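Local structure of iron-containing alcohol dehydrogenase (Ralstonia eutropha, 3JZD) at residues S171-I176 / F299-R304; A268-A273 / S293-L298; D326-S331 / E342-L347. The protein probably reduces maleylacetate to 3-oxoadipate, or runs the reverse oxidation, using NAD(H) or NADP(H), and belongs to the iron-containing alcohol dehydrogenase family. One frame throughout, in Å; residues are numbered along the deposited sequence. Where two conformers were deposited one is given.

How the interactions relate
The three contacts trace the packing of one helical domain from near the cofactor out to its surface. Interaction 1 lies deepest, with the side chain of Leu173 about 11 Å from bound NAD. Interaction 2 shares helix 294-304 with it and follows directly, since Leu298 CD2 sits 3.9 Å from Leu173 CD2; the centres of interactions 1 and 2 are about 12 Å apart. Interaction 3 is reached through Tyr271, whose CE2 comes within 3.6 Å of Pro343 CB; the centres of interactions 2 and 3 are about 17 Å apart. Interactions 1 and 3 do not touch, their nearest atoms being about 10 Å apart.

Interaction 1: S171-I176 / F299-R304; sequences SALNAI and FDLAQR
Leu173 and Leu301 lean toward each other from facing helices with different first torsions. Leu173 carries CG anti to its carbonyl carbon (chi1 -79°), whereas Leu301 has CG opposite its backbone N and beside the carbonyl carbon (chi1 -170°). Leu301 touches through CD2, the methyl anti to its CA, while Leu173 uses both branches, CD1 on Ala302 and CD2 toward Leu301.

The closest approach is made by Leu173, whose CD1 lies 3.7 Å from Ala302 CB and rests against the small methyl, next to the backbone of the partner helix. Its other branch, CD2, faces Leu301 CD2 at 4.3 Å, a looser meeting of branch ends. Leu301 CD2 also comes within 4.1 Å of Ile176 CD1, the end of an extended ethyl arm, and these two side chains cross obliquely. One leucine methyl is thus shared between two residues spaced about one turn apart on helix 165-182.

No hydrogen bond spans the segments; the contact is purely apolar, and all four participants are buried. The short axes run nearly antiparallel, at 169°, and stand 11.0 Å apart at closest approach. That separation is wide for a helix pair, and the branched side chains, not the backbones, bridge it. Thr262 of helix 257-272 touches both Leu173 and Ala302, while Leu203 and Ile207 of helix 190-212 pack on Ile176 and Leu301 respectively. Ser171 OG, on another face of the first helix, is hydrogen-bonded to Tyr123 N, beside the NAD-binding Thr122. The arrangement is a piece of the hydrophobic core of the all-helical C-terminal domain that iron-containing alcohol dehydrogenases set against their nucleotide-binding alpha/beta domain.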
ATOM      1  N   SER A 171      23.482  -1.917  -3.296  1.00 17.04           N
ATOM      2  CA  SER A 171      22.133  -2.193  -3.773  1.00 18.01           C
ATOM      3  C   SER A 171      21.152  -1.551  -2.789  1.00 16.14           C
ATOM      4  O   SER A 171      20.110  -1.106  -3.180  1.00 16.07           O
ATOM      5  CB  SER A 171      21.862  -3.694  -3.868  1.00 19.17           C
ATOM      6  OG  SER A 171      20.561  -3.945  -4.410  1.00 13.19           O
ATOM      7  N   ALA A 172      21.516  -1.493  -1.519  1.00 16.21           N
ATOM      8  CA  ALA A 172      20.644  -0.924  -0.502  1.00 16.39           C
ATOM      9  C   ALA A 172      20.470   0.563  -0.739  1.00 17.67           C
ATOM     10  O   ALA A 172      19.383   1.093  -0.532  1.00 17.97           O
ATOM     11  CB  ALA A 172      21.189  -1.212   0.896  1.00 15.04           C
ATOM     12  N   LEU A 173      21.543   1.241  -1.176  1.00 17.37           N
ATOM     13  CA  LEU A 173      21.473   2.681  -1.495  1.00 15.08           C
ATOM     14  C   LEU A 173      20.728   2.912  -2.793  1.00 15.02           C
ATOM     15  O   LEU A 173      20.016   3.901  -2.920  1.00 15.72           O
ATOM     16  CB  LEU A 173      22.873   3.327  -1.454  1.00 16.00           C
ATOM     17  CG  LEU A 173      23.217   3.567   0.030  1.00 17.26           C
ATOM     18  CD1 LEU A 173      24.634   3.515   0.344  1.00 19.84           C
ATOM     19  CD2 LEU A 173      22.586   4.918   0.438  1.00 23.01           C
ATOM     20  N   ASN A 174      20.807   1.957  -3.722  1.00 15.36           N
ATOM     21  CA  ASN A 174      20.018   2.019  -4.952  1.00 14.39           C
ATOM     22  C   ASN A 174      18.518   2.064  -4.561  1.00 14.96           C
ATOM     23  O   ASN A 174      17.751   2.894  -5.048  1.00 16.13           O
ATOM     24  CB  ASN A 174      20.398   0.832  -5.824  1.00 14.78           C
ATOM     25  CG  ASN A 174      19.636   0.744  -7.117  1.00 20.68           C
ATOM     26  OD1 ASN A 174      18.931   1.668  -7.543  1.00 19.89           O
ATOM     27  ND2 ASN A 174      19.775  -0.381  -7.755  1.00 16.40           N
ATOM     28  N   ALA A 175      18.116   1.209  -3.637  1.00 15.02           N
ATOM     29  CA  ALA A 175      16.724   1.176  -3.186  1.00 15.22           C
ATOM     30  C   ALA A 175      16.360   2.502  -2.481  1.00 15.75           C
ATOM     31  O   ALA A 175      15.321   3.070  -2.752  1.00 16.72           O
ATOM     32  CB  ALA A 175      16.517  -0.001  -2.255  1.00 15.50           C
ATOM     33  N   ILE A 176      17.240   2.991  -1.595  1.00 15.76           N
ATOM     34  CA  ILE A 176      16.995   4.270  -0.905  1.00 13.59           C
ATOM     35  C   ILE A 176      16.801   5.391  -1.925  1.00 13.50           C
ATOM     36  O   ILE A 176      15.954   6.240  -1.733  1.00 11.08           O
ATOM     37  CB  ILE A 176      18.127   4.628   0.094  1.00 13.82           C
ATOM     38  CG1 ILE A 176      18.012   3.743   1.320  1.00 11.81           C
ATOM     39  CG2 ILE A 176      18.075   6.147   0.484  1.00 10.75           C
ATOM     40  CD1 ILE A 176      19.169   3.797   2.280  1.00 16.08           C
ATOM     41  N   PHE A 299      25.911   9.892   2.159  1.00 15.72           N
ATOM     42  CA  PHE A 299      27.309   9.752   1.825  1.00 16.78           C
ATOM     43  C   PHE A 299      27.995   8.946   2.917  1.00 16.08           C
ATOM     44  O   PHE A 299      28.676   7.975   2.620  1.00 16.80           O
ATOM     45  CB  PHE A 299      27.972  11.100   1.730  1.00 16.56           C
ATOM     46  CG  PHE A 299      29.413  11.034   1.394  1.00 16.14           C
ATOM     47  CD1 PHE A 299      30.362  10.865   2.395  1.00 14.86           C
ATOM     48  CD2 PHE A 299      29.842  11.184   0.090  1.00 14.18           C
ATOM     49  CE1 PHE A 299      31.746  10.827   2.094  1.00 16.27           C
ATOM     50  CE2 PHE A 299      31.233  11.157  -0.208  1.00 18.00           C
ATOM     51  CZ  PHE A 299      32.160  10.971   0.790  1.00 13.03           C
ATOM     52  N   ASP A 300      27.806   9.357   4.167  1.00 17.43           N
ATOM     53  CA  ASP A 300      28.402   8.641   5.306  1.00 18.73           C
ATOM     54  C   ASP A 300      27.916   7.202   5.415  1.00 18.41           C
ATOM     55  O   ASP A 300      28.674   6.324   5.818  1.00 19.61           O
ATOM     56  CB  ASP A 300      28.112   9.321   6.656  1.00 18.65           C
ATOM     57  CG  ASP A 300      28.796  10.632   6.821  1.00 21.98           C
ATOM     58  OD1 ASP A 300      29.688  10.963   6.006  1.00 24.08           O
ATOM     59  OD2 ASP A 300      28.413  11.378   7.768  1.00 24.26           O
ATOM     60  N   LEU A 301      26.654   6.951   5.101  1.00 18.78           N
ATOM     61  CA  LEU A 301      26.114   5.588   5.193  1.00 19.10           C
ATOM     62  C   LEU A 301      26.851   4.666   4.222  1.00 18.92           C
ATOM     63  O   LEU A 301      27.106   3.466   4.521  1.00 17.15           O
ATOM     64  CB  LEU A 301      24.618   5.594   4.854  1.00 21.01           C
ATOM     65  CG  LEU A 301      23.744   4.366   5.095  1.00 19.27           C
ATOM     66  CD1 LEU A 301      23.851   3.995   6.570  1.00 16.54           C
ATOM     67  CD2 LEU A 301      22.302   4.718   4.682  1.00 13.90           C
ATOM     68  N   ALA A 302      27.232   5.229   3.066  1.00 18.04           N
ATOM     69  CA  ALA A 302      27.977   4.463   2.074  1.00 17.63           C
ATOM     70  C   ALA A 302      29.404   4.298   2.546  1.00 16.78           C
ATOM     71  O   ALA A 302      29.930   3.182   2.598  1.00 16.22           O
ATOM     72  CB  ALA A 302      27.985   5.159   0.683  1.00 15.94           C
ATOM     73  N   GLN A 303      30.023   5.426   2.873  1.00 16.06           N
ATOM     74  CA  GLN A 303      31.430   5.424   3.209  1.00 16.03           C
ATOM     75  C   GLN A 303      31.827   4.590   4.426  1.00 16.49           C
ATOM     76  O   GLN A 303      32.786   3.835   4.367  1.00 14.24           O
ATOM     77  CB  GLN A 303      31.938   6.825   3.426  1.00 16.64           C
ATOM     78  CG  GLN A 303      33.459   6.797   3.264  1.00 23.64           C
ATOM     79  CD  GLN A 303      34.108   8.055   3.660  1.00 29.70           C
ATOM     80  OE1 GLN A 303      33.744   8.655   4.669  1.00 36.90           O
ATOM     81  NE2 GLN A 303      35.122   8.458   2.900  1.00 33.68           N
ATOM     82  N   ARG A 304      31.063   4.733   5.505  1.00 17.37           N
ATOM     83  CA  ARG A 304      31.275   4.025   6.750  1.00 19.20           C
ATOM     84  C   ARG A 304      31.209   2.502   6.569  1.00 18.39           C
ATOM     85  O   ARG A 304      31.810   1.762   7.338  1.00 18.60           O
ATOM     86  CB  ARG A 304      30.183   4.474   7.730  1.00 20.97           C
ATOM     87  CG  ARG A 304      30.121   3.769   9.068  1.00 32.56           C
ATOM     88  CD  ARG A 304      28.863   4.241   9.926  1.00 40.94           C
ATOM     89  NE  ARG A 304      28.785   5.705  10.126  1.00 45.41           N
ATOM     90  CZ  ARG A 304      27.836   6.541   9.656  1.00 45.13           C
ATOM     91  NH1 ARG A 304      26.740   6.109   8.948  1.00 26.99           N
ATOM     92  NH2 ARG A 304      27.979   7.848   9.945  1.00 43.94           N
TER

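Interaction 2: A268-A273 / S293-L298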
ATOM      1  N   ALA A 268      23.157  14.213  -6.210  1.00 16.85           N
ATOM      2  CA  ALA A 268      21.881  14.475  -6.860  1.00 15.45           C
ATOM      3  C   ALA A 268      20.965  15.104  -5.791  1.00 15.57           C
ATOM      4  O   ALA A 268      20.207  16.061  -6.069  1.00 14.36           O
ATOM      5  CB  ALA A 268      21.269  13.160  -7.466  1.00 12.66           C
ATOM      6  N   LEU A 269      21.037  14.609  -4.555  1.00 15.67           N
ATOM      7  CA  LEU A 269      20.226  15.216  -3.490  1.00 17.02           C
ATOM      8  C   LEU A 269      20.740  16.633  -3.201  1.00 17.15           C
ATOM      9  O   LEU A 269      19.947  17.566  -3.087  1.00 17.17           O
ATOM     10  CB  LEU A 269      20.146  14.349  -2.225  1.00 16.32           C
ATOM     11  CG  LEU A 269      19.435  12.984  -2.388  1.00 22.33           C
ATOM     12  CD1 LEU A 269      19.516  12.182  -1.157  1.00 15.56           C
ATOM     13  CD2 LEU A 269      17.959  13.117  -2.823  1.00 15.66           C
ATOM     14  N   ALA A 270      22.055  16.825  -3.112  1.00 16.64           N
ATOM     15  CA  ALA A 270      22.564  18.181  -2.867  1.00 14.86           C
ATOM     16  C   ALA A 270      22.071  19.178  -3.955  1.00 15.48           C
ATOM     17  O   ALA A 270      21.733  20.343  -3.652  1.00 14.09           O
ATOM     18  CB  ALA A 270      24.105  18.205  -2.775  1.00 14.69           C
ATOM     19  N   TYR A 271      22.001  18.709  -5.203  1.00 15.67           N
ATOM     20  CA  TYR A 271      21.582  19.540  -6.329  1.00 14.78           C
ATOM     21  C   TYR A 271      20.115  19.975  -6.158  1.00 15.99           C
ATOM     22  O   TYR A 271      19.760  21.118  -6.400  1.00 14.84           O
ATOM     23  CB  TYR A 271      21.726  18.740  -7.620  1.00 13.67           C
ATOM     24  CG  TYR A 271      21.468  19.514  -8.867  1.00 15.75           C
ATOM     25  CD1 TYR A 271      20.172  19.742  -9.316  1.00 12.33           C
ATOM     26  CD2 TYR A 271      22.529  19.985  -9.653  1.00 17.86           C
ATOM     27  CE1 TYR A 271      19.919  20.444 -10.494  1.00 13.11           C
ATOM     28  CE2 TYR A 271      22.280  20.703 -10.840  1.00 14.80           C
ATOM     29  CZ  TYR A 271      20.982  20.914 -11.252  1.00 17.89           C
ATOM     30  OH  TYR A 271      20.746  21.635 -12.390  1.00 12.82           O
ATOM     31  N   ASN A 272      19.258  19.031  -5.785  1.00 15.71           N
ATOM     32  CA  ASN A 272      17.842  19.313  -5.616  1.00 14.67           C
ATOM     33  C   ASN A 272      17.380  19.846  -4.254  1.00 15.47           C
ATOM     34  O   ASN A 272      16.239  20.342  -4.152  1.00 16.09           O
ATOM     35  CB  ASN A 272      17.048  18.042  -5.946  1.00 13.92           C
ATOM     36  CG  ASN A 272      16.925  17.800  -7.445  1.00 15.24           C
ATOM     37  OD1 ASN A 272      17.099  18.723  -8.282  1.00 17.82           O
ATOM     38  ND2 ASN A 272      16.621  16.558  -7.803  1.00 12.44           N
ATOM     39  N   ALA A 273      18.264  19.821  -3.252  1.00 13.19           N
ATOM     40  CA  ALA A 273      17.874  20.091  -1.856  1.00 13.00           C
ATOM     41  C   ALA A 273      17.142  21.426  -1.613  1.00 12.96           C
ATOM     42  O   ALA A 273      16.127  21.444  -0.909  1.00 12.47           O
ATOM     43  CB  ALA A 273      19.099  19.948  -0.894  1.00 12.34           C
ATOM     44  N   SER A 293      22.666  17.288   6.750  1.00 16.40           N
ATOM     45  CA  SER A 293      21.946  17.212   5.494  1.00 17.96           C
ATOM     46  C   SER A 293      21.643  15.749   5.113  1.00 18.11           C
ATOM     47  O   SER A 293      22.287  14.840   5.573  1.00 19.35           O
ATOM     48  CB  SER A 293      22.745  17.885   4.367  1.00 18.17           C
ATOM     49  OG  SER A 293      23.996  17.256   4.164  1.00 18.72           O
ATOM     50  N   ALA A 294      20.628  15.559   4.274  1.00 17.55           N
ATOM     51  CA  ALA A 294      20.272  14.261   3.731  1.00 16.78           C
ATOM     52  C   ALA A 294      21.498  13.774   2.945  1.00 17.03           C
ATOM     53  O   ALA A 294      22.011  12.648   3.161  1.00 15.80           O
ATOM     54  CB  ALA A 294      19.052  14.388   2.818  1.00 15.48           C
ATOM     55  N   ALA A 295      22.001  14.660   2.083  1.00 16.40           N
ATOM     56  CA  ALA A 295      23.179  14.375   1.288  1.00 15.42           C
ATOM     57  C   ALA A 295      24.370  13.840   2.113  1.00 16.37           C
ATOM     58  O   ALA A 295      24.933  12.788   1.819  1.00 15.95           O
ATOM     59  CB  ALA A 295      23.611  15.620   0.524  1.00 13.17           C
ATOM     60  N   ALA A 296      24.791  14.587   3.125  1.00 15.56           N
ATOM     61  CA  ALA A 296      25.957  14.176   3.902  1.00 14.97           C
ATOM     62  C   ALA A 296      25.725  12.858   4.612  1.00 15.74           C
ATOM     63  O   ALA A 296      26.653  12.033   4.733  1.00 16.05           O
ATOM     64  CB  ALA A 296      26.367  15.266   4.909  1.00 14.06           C
ATOM     65  N   THR A 297      24.496  12.674   5.100  1.00 16.69           N
ATOM     66  CA  THR A 297      24.137  11.493   5.855  1.00 15.40           C
ATOM     67  C   THR A 297      24.203  10.239   4.986  1.00 15.23           C
ATOM     68  O   THR A 297      24.732   9.226   5.421  1.00 14.72           O
ATOM     69  CB  THR A 297      22.762  11.672   6.590  1.00 16.49           C
ATOM     70  OG1 THR A 297      22.830  12.817   7.438  1.00 14.07           O
ATOM     71  CG2 THR A 297      22.413  10.466   7.451  1.00 12.10           C
ATOM     72  N   LEU A 298      23.686  10.314   3.758  1.00 14.35           N
ATOM     73  CA  LEU A 298      23.700   9.157   2.844  1.00 15.05           C
ATOM     74  C   LEU A 298      25.115   8.843   2.343  1.00 14.72           C
ATOM     75  O   LEU A 298      25.483   7.687   2.136  1.00 17.58           O
ATOM     76  CB  LEU A 298      22.685   9.390   1.687  1.00 15.38           C
ATOM     77  CG  LEU A 298      21.260   9.294   2.263  1.00 16.38           C
ATOM     78  CD1 LEU A 298      20.210   9.868   1.376  1.00 12.13           C
ATOM     79  CD2 LEU A 298      20.999   7.768   2.607  1.00 16.05           C
TER
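Leu269 and Leu298 meet through a single pair of methyls, CD1 to CD1, only 3.5 Å apart, which is close for two such groups. Both leucines place CG beside the backbone N (chi1 -64° and -70°) and extend CD1 away from CA; with these similar torsions the two side chains cross at about a right angle. Next to them the helices come together over alanines: Ala295 CB stands 4.1 Å from Ala270 N and 4.2 Å from Ala270 CB. With methyls alone at this point, the CA atoms of the two residues approach to 5.7 Å.

Helices 257-272 and 294-304 belong to the helical C-terminal domain, and helix 277-287 lies between them in the chain, packing on Ala273, Ala294 and Leu298.

Helix 294-304 starts here with an N-cap. The side chain of Ser293 swings OG toward the first turn, where it accepts from Ala296 N at 3.0 Å along a fairly straight bond (158° at the hydrogen). The same OG is hydrogen-bonded to the backbone O of the C-terminal residue Asp358, tying the end of the chain to this helix start.

Interaction 3: D326-S331 / E342-L347; sequences DIALAS and EPIRAL. With CA (calcium ion), chain F.
Apolar packing joins Ala328 and Ile344, whose CB and CG2 methyls lie 3.7 Å apart. In Ile344 a chi1 of -76° puts CG1 beside the backbone N and leaves CG2 anti to it, which carries that methyl across to the last turn of helix 321-328, while its ethyl arm bends back so that CD1 turns to Tyr271. Leu329 adds a second touch in the conformer described here: its CD1 rests 4.0 Å from Ile344 CB, and the two side chains lie alongside, running opposite ways. As Leu329 was modelled in two conformers, this part of the packing is less certain.

Metal coordination occupies a different side of the helix end. Asp326 chelates a calcium ion with both carboxylate oxygens, OD1 at 2.5 Å and OD2 at 2.4 Å from the metal, and two waters join them. Calcium usually binds six to eight ligands, so further ones may come from elsewhere. The ion takes no part in the packing between the segments.

Charge pairing supplies a further link between the helices, for Arg345 NE forms a salt bridge with Asp322, one turn before Asp326. Helices 321-328 and 341-353 pack at the periphery of the helical domain, with Leu245 of helix 241-253 touching Ala328 and Leu347, and Tyr271 of helix 257-272 lying against Pro343, Ile344 and Leu347.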
ATOM      1  N   ASP A 326      27.072  16.835 -21.090  1.00 14.43           N
ATOM      2  CA  ASP A 326      26.286  17.074 -22.327  1.00 13.58           C
ATOM      3  C   ASP A 326      25.124  16.102 -22.450  1.00 15.56           C
ATOM      4  O   ASP A 326      24.003  16.535 -22.706  1.00 16.78           O
ATOM      5  CB  ASP A 326      27.127  17.001 -23.576  1.00 13.46           C
ATOM      6  CG  ASP A 326      28.167  18.123 -23.663  1.00 14.38           C
ATOM      7  OD1 ASP A 326      27.884  19.294 -23.308  1.00 17.03           O
ATOM      8  OD2 ASP A 326      29.290  17.826 -24.095  1.00 15.82           O
ATOM      9  N   ILE A 327      25.387  14.812 -22.260  1.00 14.69           N
ATOM     10  CA  ILE A 327      24.370  13.772 -22.350  1.00 13.98           C
ATOM     11  C   ILE A 327      23.298  14.022 -21.275  1.00 15.60           C
ATOM     12  O   ILE A 327      22.121  13.861 -21.564  1.00 15.66           O
ATOM     13  CB  ILE A 327      24.945  12.364 -22.138  1.00 14.77           C
ATOM     14  CG1 ILE A 327      26.006  12.007 -23.192  1.00 12.86           C
ATOM     15  CG2 ILE A 327      23.848  11.306 -22.186  1.00  9.71           C
ATOM     16  CD1 ILE A 327      26.907  10.767 -22.813  1.00 13.24           C
ATOM     17  N   ALA A 328      23.687  14.457 -20.073  1.00 14.67           N
ATOM     18  CA  ALA A 328      22.715  14.748 -18.989  1.00 14.42           C
ATOM     19  C   ALA A 328      21.744  15.832 -19.396  1.00 15.64           C
ATOM     20  O   ALA A 328      20.651  15.885 -18.878  1.00 16.28           O
ATOM     21  CB  ALA A 328      23.425  15.194 -17.625  1.00 11.60           C
ATOM     22  N   LEU A 329      22.156  16.701 -20.309  1.00 14.81           N
ATOM     23  CA  LEU A 329      21.326  17.819 -20.745  0.50 16.12           C
ATOM     24  C   LEU A 329      20.563  17.537 -22.033  1.00 16.08           C
ATOM     25  O   LEU A 329      19.772  18.332 -22.451  1.00 17.55           O
ATOM     26  CB  LEU A 329      22.224  19.036 -20.962  0.50 16.18           C
ATOM     27  CG  LEU A 329      22.751  19.869 -19.791  0.50 18.58           C
ATOM     28  CD1 LEU A 329      23.120  19.075 -18.554  0.50 17.92           C
ATOM     29  CD2 LEU A 329      23.956  20.683 -20.316  0.50 22.04           C
ATOM     30  N   ALA A 330      20.789  16.383 -22.653  1.00 17.77           N
ATOM     31  CA  ALA A 330      20.189  16.118 -23.992  1.00 18.55           C
ATOM     32  C   ALA A 330      18.682  15.875 -24.095  1.00 19.80           C
ATOM     33  O   ALA A 330      18.053  16.321 -25.026  1.00 20.49           O
ATOM     34  CB  ALA A 330      20.919  14.935 -24.666  1.00 16.25           C
ATOM     35  N   SER A 331      18.157  15.065 -23.202  1.00 20.01           N
ATOM     36  CA  SER A 331      16.766  14.673 -23.227  1.00 21.49           C
ATOM     37  C   SER A 331      16.116  15.234 -21.940  1.00 21.74           C
ATOM     38  O   SER A 331      16.371  14.743 -20.853  1.00 22.23           O
ATOM     39  CB  SER A 331      16.731  13.169 -23.283  1.00 22.18           C
ATOM     40  OG  SER A 331      15.442  12.712 -23.428  1.00 26.74           O
ATOM     41  N   GLU A 342      26.317  23.976 -16.194  1.00 21.13           N
ATOM     42  CA  GLU A 342      27.333  24.233 -15.201  1.00 22.06           C
ATOM     43  C   GLU A 342      27.108  23.522 -13.873  1.00 20.30           C
ATOM     44  O   GLU A 342      27.982  22.829 -13.413  1.00 21.72           O
ATOM     45  CB  GLU A 342      27.567  25.742 -15.006  1.00 23.77           C
ATOM     46  CG  GLU A 342      28.754  26.037 -14.059  1.00 35.70           C
ATOM     47  CD  GLU A 342      28.904  27.517 -13.641  1.00 44.82           C
ATOM     48  OE1 GLU A 342      29.114  28.383 -14.531  1.00 52.71           O
ATOM     49  OE2 GLU A 342      28.864  27.785 -12.407  1.00 48.89           O
ATOM     50  N   PRO A 343      25.957  23.720 -13.233  1.00 19.27           N
ATOM     51  CA  PRO A 343      25.769  22.994 -11.993  1.00 18.79           C
ATOM     52  C   PRO A 343      25.727  21.455 -12.192  1.00 15.85           C
ATOM     53  O   PRO A 343      26.108  20.741 -11.304  1.00 14.77           O
ATOM     54  CB  PRO A 343      24.456  23.548 -11.445  1.00 19.91           C
ATOM     55  CG  PRO A 343      23.698  24.067 -12.674  1.00 18.47           C
ATOM     56  CD  PRO A 343      24.816  24.594 -13.556  1.00 20.07           C
ATOM     57  N   ILE A 344      25.290  20.958 -13.342  1.00 15.50           N
ATOM     58  CA  ILE A 344      25.355  19.495 -13.594  1.00 14.82           C
ATOM     59  C   ILE A 344      26.805  19.046 -13.728  1.00 14.15           C
ATOM     60  O   ILE A 344      27.192  18.002 -13.183  1.00 12.54           O
ATOM     61  CB  ILE A 344      24.544  19.032 -14.836  1.00 15.81           C
ATOM     62  CG1 ILE A 344      23.052  19.010 -14.490  1.00 18.95           C
ATOM     63  CG2 ILE A 344      25.012  17.624 -15.337  1.00 11.75           C
ATOM     64  CD1 ILE A 344      22.624  17.967 -13.466  1.00 17.37           C
ATOM     65  N   ARG A 345      27.608  19.855 -14.416  1.00 14.69           N
ATOM     66  CA  ARG A 345      29.015  19.538 -14.575  1.00 15.82           C
ATOM     67  C   ARG A 345      29.739  19.550 -13.212  1.00 16.15           C
ATOM     68  O   ARG A 345      30.636  18.751 -12.985  1.00 17.27           O
ATOM     69  CB  ARG A 345      29.690  20.511 -15.539  1.00 15.36           C
ATOM     70  CG  ARG A 345      31.181  20.204 -15.691  1.00 14.80           C
ATOM     71  CD  ARG A 345      31.367  18.848 -16.345  1.00 15.68           C
ATOM     72  NE  ARG A 345      32.765  18.558 -16.585  1.00 17.49           N
ATOM     73  CZ  ARG A 345      33.601  18.114 -15.652  1.00 19.17           C
ATOM     74  NH1 ARG A 345      33.190  17.951 -14.386  1.00 18.30           N
ATOM     75  NH2 ARG A 345      34.860  17.862 -15.965  1.00 20.23           N
ATOM     76  N   ALA A 346      29.353  20.457 -12.318  1.00 15.32           N
ATOM     77  CA  ALA A 346      29.940  20.536 -10.962  1.00 15.54           C
ATOM     78  C   ALA A 346      29.469  19.336 -10.087  1.00 15.13           C
ATOM     79  O   ALA A 346      30.233  18.827  -9.256  1.00 15.32           O
ATOM     80  CB  ALA A 346      29.554  21.895 -10.277  1.00 13.16           C
ATOM     81  N   LEU A 347      28.217  18.898 -10.291  1.00 13.50           N
ATOM     82  CA  LEU A 347      27.691  17.722  -9.590  1.00 12.78           C
ATOM     83  C   LEU A 347      28.568  16.558  -9.979  1.00 12.52           C
ATOM     84  O   LEU A 347      29.042  15.831  -9.137  1.00 12.49           O
ATOM     85  CB  LEU A 347      26.242  17.419 -10.015  1.00 12.61           C
ATOM     86  CG  LEU A 347      25.495  16.172  -9.488  1.00 14.48           C
ATOM     87  CD1 LEU A 347      23.980  16.273  -9.797  1.00 15.66           C
ATOM     88  CD2 LEU A 347      26.121  14.810 -10.050  1.00 12.67           C
TER
HETATM   89 CA    CA F 358      30.084  20.118 -24.031  1.00 27.48          CA
HETATM   90  O   HOH W   1      30.833  19.549 -21.863  1.00 23.12           O
HETATM   91  O   HOH W   2      31.896  18.579 -24.218  1.00 29.12           O